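Local coordinates for hypothetical protein (Bacteroides caccae, PDB 4M8R) that is of unknown function but combines an N-terminal Ig-like domain with a WD40-like domain of probable beta-propeller fold, at residues K326-I331 against S342-L346; K367-I372 against T383-S387. One frame throughout, in Å; residues are numbered along the deposited sequence.

Contact 1: K326-I331 against S342-L346; sequences KVGYMI and SFRLL
Met330, a selenomethionine, lays its CG over one face of the Phe343 ring, its non-hydrogen-bonded antiparallel partner, in a CH-pi and Met-aromatic contact, 3.7 Å from the ring centroid and nearest to CE2 (3.5 Å). With CG opposite the backbone N (chi1 -170°), the methylene reaches the ring; the bend at chi2 (-74°) then places SE farther off, still above the face but 5.3 Å from the centroid. An alanine here in place of Phe343 is likely to leave the Met330 methylene without its aromatic partner and to open a gap beside Trp405, whose ring meets that of Phe343. On the other face of the sheet, Ile331 CD1 rests on Arg344 CD at 4.2 Å, while Arg344 NE is held by Gln358 O. Gly328 CA comes 3.9 Å from Leu345 CA; a beta carbon would run into Arg344 O. Five backbone hydrogen bonds join the two segments, among them the reciprocal pair of Ile331 and Ser342, both 2.7 Å between N and O. These are the central strands of a four-stranded antiparallel sheet, consistent with a propeller blade, flanked by 303-310 and 355-364; Tyr329 OH bonds Leu273 O of strand 270-276.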
loop_
_atom_site.group_PDB
_atom_site.type_symbol
_atom_site.label_atom_id
_atom_site.label_comp_id
_atom_site.label_asym_id
_atom_site.label_seq_id
_atom_site.Cartn_x
_atom_site.Cartn_y
_atom_site.Cartn_z
ATOM N N LYS A 326 -4.732 13.962 18.309
ATOM C CA LYS A 326 -5.089 14.546 19.592
ATOM C C LYS A 326 -6.224 15.518 19.322
ATOM O O LYS A 326 -6.120 16.351 18.426
ATOM C CB LYS A 326 -3.894 15.284 20.194
ATOM C CG LYS A 326 -2.743 14.365 20.576
ATOM C CD LYS A 326 -1.425 15.120 20.661
ATOM C CE LYS A 326 -0.246 14.175 20.859
ATOM N NZ LYS A 326 -0.213 13.569 22.219
ATOM N N VAL A 327 -7.311 15.402 20.076
ATOM C CA VAL A 327 -8.473 16.263 19.873
ATOM C C VAL A 327 -8.820 17.028 21.133
ATOM O O VAL A 327 -8.467 16.627 22.240
ATOM C CB VAL A 327 -9.711 15.468 19.408
ATOM C CG1 VAL A 327 -9.338 14.538 18.260
ATOM C CG2 VAL A 327 -10.326 14.683 20.555
ATOM N N GLY A 328 -9.539 18.126 20.949
ATOM C CA GLY A 328 -9.975 18.929 22.070
ATOM C C GLY A 328 -10.905 20.055 21.689
ATOM O O GLY A 328 -11.462 20.080 20.588
ATOM N N TYR A 329 -11.060 20.982 22.628
ATOM C CA TYR A 329 -11.946 22.124 22.495
ATOM C C TYR A 329 -11.157 23.420 22.666
ATOM O O TYR A 329 -10.351 23.544 23.592
ATOM C CB TYR A 329 -13.011 22.069 23.584
ATOM C CG TYR A 329 -14.147 21.093 23.348
ATOM C CD1 TYR A 329 -15.095 21.324 22.358
ATOM C CD2 TYR A 329 -14.311 19.972 24.161
ATOM C CE1 TYR A 329 -16.152 20.453 22.158
ATOM C CE2 TYR A 329 -15.367 19.096 23.969
ATOM C CZ TYR A 329 -16.286 19.342 22.967
ATOM O OH TYR A 329 -17.344 18.480 22.774
HETATM N N MSE A 330 -11.384 24.373 21.764
HETATM C CA MSE A 330 -10.942 25.750 21.964
HETATM C C MSE A 330 -12.023 26.393 22.784
HETATM O O MSE A 330 -13.178 26.417 22.366
HETATM C CB MSE A 330 -10.777 26.494 20.641
HETATM C CG MSE A 330 -10.076 27.848 20.795
HETATM SE SE MSE A 330 -11.224 29.246 21.606
HETATM C CE MSE A 330 -12.790 29.206 20.404
ATOM N N ILE A 331 -11.669 26.918 23.957
ATOM C CA ILE A 331 -12.641 27.538 24.854
ATOM C C ILE A 331 -12.313 29.018 25.043
ATOM O O ILE A 331 -11.204 29.356 25.456
ATOM C CB ILE A 331 -12.666 26.815 26.217
ATOM C CG1 ILE A 331 -13.221 25.401 26.028
ATOM C CG2 ILE A 331 -13.518 27.580 27.226
ATOM C CD1 ILE A 331 -12.934 24.470 27.182
ATOM N N SER A 342 -8.509 29.578 25.005
ATOM C CA SER A 342 -7.717 28.462 25.537
ATOM C C SER A 342 -7.910 27.198 24.705
ATOM O O SER A 342 -9.034 26.850 24.345
ATOM C CB SER A 342 -8.114 28.166 26.983
ATOM O OG SER A 342 -7.685 29.207 27.837
ATOM N N PHE A 343 -6.811 26.507 24.417
ATOM C CA PHE A 343 -6.857 25.244 23.687
ATOM C C PHE A 343 -6.540 24.101 24.644
ATOM O O PHE A 343 -5.436 24.023 25.185
ATOM C CB PHE A 343 -5.858 25.257 22.535
ATOM C CG PHE A 343 -6.134 26.316 21.505
ATOM C CD1 PHE A 343 -5.753 27.630 21.726
ATOM C CD2 PHE A 343 -6.778 25.999 20.316
ATOM C CE1 PHE A 343 -6.008 28.611 20.781
ATOM C CE2 PHE A 343 -7.036 26.974 19.367
ATOM C CZ PHE A 343 -6.649 28.281 19.600
ATOM N N ARG A 344 -7.521 23.224 24.847
ATOM C CA ARG A 344 -7.436 22.164 25.845
ATOM C C ARG A 344 -7.824 20.819 25.235
ATOM O O ARG A 344 -8.900 20.686 24.638
ATOM C CB ARG A 344 -8.358 22.501 27.015
ATOM C CG ARG A 344 -7.975 23.800 27.720
ATOM C CD ARG A 344 -9.030 24.279 28.699
ATOM N NE ARG A 344 -9.013 23.419 29.900
ATOM C CZ ARG A 344 -9.828 23.540 30.942
ATOM N NH1 ARG A 344 -10.783 24.466 30.955
ATOM N NH2 ARG A 344 -9.697 22.708 31.972
ATOM N N LEU A 345 -6.946 19.828 25.371
ATOM C CA LEU A 345 -7.222 18.493 24.849
ATOM C C LEU A 345 -8.266 17.790 25.696
ATOM O O LEU A 345 -8.361 18.026 26.897
ATOM C CB LEU A 345 -5.952 17.639 24.812
ATOM C CG LEU A 345 -4.815 18.086 23.893
ATOM C CD1 LEU A 345 -3.723 17.029 23.887
ATOM C CD2 LEU A 345 -5.301 18.339 22.472
ATOM N N LEU A 346 -9.065 16.946 25.049
ATOM C CA LEU A 346 -9.969 16.046 25.744
ATOM C C LEU A 346 -9.319 14.670 25.747
ATOM O O LEU A 346 -9.138 14.064 24.689
ATOM C CB LEU A 346 -11.333 16.004 25.050
ATOM C CG LEU A 346 -12.429 15.224 25.778
ATOM C CD1 LEU A 346 -12.726 15.845 27.133
ATOM C CD2 LEU A 346 -13.688 15.168 24.928
#

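Contact 2: K367-I372 against T383-S387; sequences KKVVSI and TVLFS. With EDO (1,2-ethanediol), chain H.
An antiparallel hairpin contact with a beta bulge joins the first two strands of a four-stranded sheet, probably a propeller blade, with strand 368-373 outermost within the chain. Val370 and Ser371 together lie opposite Leu385: Val370 N bonds Leu385 O at 2.9 Å, whereas Leu385 N turns to Ser371 O at 3.0 Å, and the psi of -13° at Val370 marks the bulge. Beyond it, Lys368 and Ser387 form a hydrogen-bonded pair. Val369 carries the apolar face. Its CG1, opposite the backbone N (chi1 175°), meets Val384 CG1 at 3.6 Å, the two side chains crossing at about a right angle, and its CG2 approaches Phe386 CE1 obliquely at 3.4 Å. Within 383-387, Val384 CG1 sits over one face of the Phe386 ring, toward its rim; that ring stacks edge-to-face with Trp405. Within the bulge, Val370 CG2 touches Leu385 CD2 at 3.8 Å. Ser371 OG bonds Val419 N, beyond the hairpin. A 1,2-ethanediol, probably a crystallisation additive, bonds Ile372 O weakly through O1 (3.4 Å). Main-chain polar groups thus fix the register and the bulge, while branched aliphatic groups and one aromatic ring form the apolar face that meets the Met330 and Phe343 side of the preceding sheet.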
loop_
_atom_site.group_PDB
_atom_site.type_symbol
_atom_site.label_atom_id
_atom_site.label_comp_id
_atom_site.label_asym_id
_atom_site.label_seq_id
_atom_site.Cartn_x
_atom_site.Cartn_y
_atom_site.Cartn_z
ATOM N N LYS A 367 -7.576 37.745 22.651
ATOM C CA LYS A 367 -7.755 37.328 21.253
ATOM C C LYS A 367 -8.857 36.285 21.172
ATOM O O LYS A 367 -8.891 35.356 21.976
ATOM C CB LYS A 367 -6.458 36.768 20.664
ATOM C CG LYS A 367 -5.358 37.812 20.564
ATOM C CD LYS A 367 -4.203 37.384 19.677
ATOM C CE LYS A 367 -3.109 38.444 19.708
ATOM N NZ LYS A 367 -2.020 38.185 18.728
ATOM N N LYS A 368 -9.756 36.451 20.206
ATOM C CA LYS A 368 -10.892 35.550 20.031
ATOM C C LYS A 368 -10.741 34.707 18.766
ATOM O O LYS A 368 -10.672 35.243 17.658
ATOM C CB LYS A 368 -12.195 36.351 19.963
ATOM C CG LYS A 368 -13.445 35.482 19.951
ATOM C CD LYS A 368 -14.720 36.308 19.916
ATOM C CE LYS A 368 -15.942 35.411 19.806
ATOM N NZ LYS A 368 -17.182 36.179 19.519
ATOM N N VAL A 369 -10.694 33.387 18.939
ATOM C CA VAL A 369 -10.622 32.458 17.814
ATOM C C VAL A 369 -11.998 32.348 17.175
ATOM O O VAL A 369 -12.970 32.080 17.870
ATOM C CB VAL A 369 -10.186 31.050 18.265
ATOM C CG1 VAL A 369 -10.236 30.069 17.097
ATOM C CG2 VAL A 369 -8.790 31.080 18.869
ATOM N N VAL A 370 -12.072 32.554 15.862
ATOM C CA VAL A 370 -13.345 32.464 15.125
ATOM C C VAL A 370 -13.388 31.355 14.070
ATOM O O VAL A 370 -14.459 31.037 13.553
ATOM C CB VAL A 370 -13.713 33.800 14.443
ATOM C CG1 VAL A 370 -14.122 34.825 15.490
ATOM C CG2 VAL A 370 -12.566 34.311 13.577
ATOM N N SER A 371 -12.233 30.781 13.748
ATOM C CA SER A 371 -12.173 29.644 12.852
ATOM C C SER A 371 -10.930 28.816 13.143
ATOM O O SER A 371 -9.886 29.359 13.510
ATOM C CB SER A 371 -12.156 30.114 11.399
ATOM O OG SER A 371 -12.469 29.054 10.513
ATOM N N ILE A 372 -11.065 27.498 12.999
ATOM C CA ILE A 372 -9.940 26.567 13.086
ATOM C C ILE A 372 -10.037 25.599 11.914
ATOM O O ILE A 372 -11.123 25.139 11.572
ATOM C CB ILE A 372 -9.955 25.759 14.404
ATOM C CG1 ILE A 372 -10.033 26.692 15.614
ATOM C CG2 ILE A 372 -8.715 24.875 14.504
ATOM C CD1 ILE A 372 -10.012 25.975 16.946
ATOM N N THR A 383 -4.537 25.536 12.013
ATOM C CA THR A 383 -4.507 26.892 11.512
ATOM C C THR A 383 -5.684 27.623 12.105
ATOM O O THR A 383 -6.811 27.134 12.062
ATOM C CB THR A 383 -4.581 26.910 9.987
ATOM O OG1 THR A 383 -3.466 26.175 9.463
ATOM C CG2 THR A 383 -4.549 28.338 9.463
ATOM N N VAL A 384 -5.414 28.800 12.658
ATOM C CA VAL A 384 -6.380 29.510 13.478
ATOM C C VAL A 384 -6.560 30.940 12.990
ATOM O O VAL A 384 -5.600 31.581 12.566
ATOM C CB VAL A 384 -5.922 29.517 14.946
ATOM C CG1 VAL A 384 -6.859 30.346 15.808
ATOM C CG2 VAL A 384 -5.834 28.091 15.471
ATOM N N LEU A 385 -7.800 31.422 13.060
ATOM C CA LEU A 385 -8.139 32.783 12.688
ATOM C C LEU A 385 -8.608 33.546 13.929
ATOM O O LEU A 385 -9.610 33.176 14.537
ATOM C CB LEU A 385 -9.237 32.769 11.623
ATOM C CG LEU A 385 -9.600 34.107 10.974
ATOM C CD1 LEU A 385 -8.474 34.630 10.093
ATOM C CD2 LEU A 385 -10.873 33.952 10.164
ATOM N N PHE A 386 -7.881 34.608 14.291
ATOM C CA PHE A 386 -8.202 35.449 15.455
ATOM C C PHE A 386 -8.767 36.789 15.037
ATOM O O PHE A 386 -8.559 37.228 13.910
ATOM C CB PHE A 386 -6.950 35.774 16.267
ATOM C CG PHE A 386 -6.151 34.580 16.655
ATOM C CD1 PHE A 386 -6.579 33.753 17.681
ATOM C CD2 PHE A 386 -4.962 34.287 16.002
ATOM C CE1 PHE A 386 -5.839 32.642 18.043
ATOM C CE2 PHE A 386 -4.216 33.180 16.358
ATOM C CZ PHE A 386 -4.656 32.353 17.381
ATOM N N SER A 387 -9.445 37.448 15.970
ATOM C CA SER A 387 -9.769 38.865 15.849
ATOM C C SER A 387 -9.320 39.588 17.114
ATOM O O SER A 387 -9.194 38.969 18.172
ATOM C CB SER A 387 -11.268 39.063 15.635
ATOM O OG SER A 387 -12.016 38.420 16.648
HETATM C C1 EDO H . -11.665 21.784 13.530
HETATM O O1 EDO H . -12.552 22.238 12.504
HETATM C C2 EDO H . -10.384 21.290 12.874
HETATM O O2 EDO H . -9.401 20.923 13.852
#

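Contacts 1 and 2 are successive hairpins in series along the chain, their centres 14 Å apart, and their two sheets meet face to face, consistent with adjacent blades of a propeller. The Met330 and Phe343 face of contact 1 lies on the Val369 and Ile372 face of contact 2: Phe343 CZ is 3.6 Å from Val369 CG2, and Met330 CB is 3.8 Å from Ile372 CD1. Val369 CG2 thus serves two rings, Phe343 and Phe386, and Trp405 likewise meets both. Ser341, just before 342-346, adds polar links by bonding Lys367 O and Val369 N through OG. The ethanediol at contact 2 also bonds Tyr308 N, on the strand flanking contact 1.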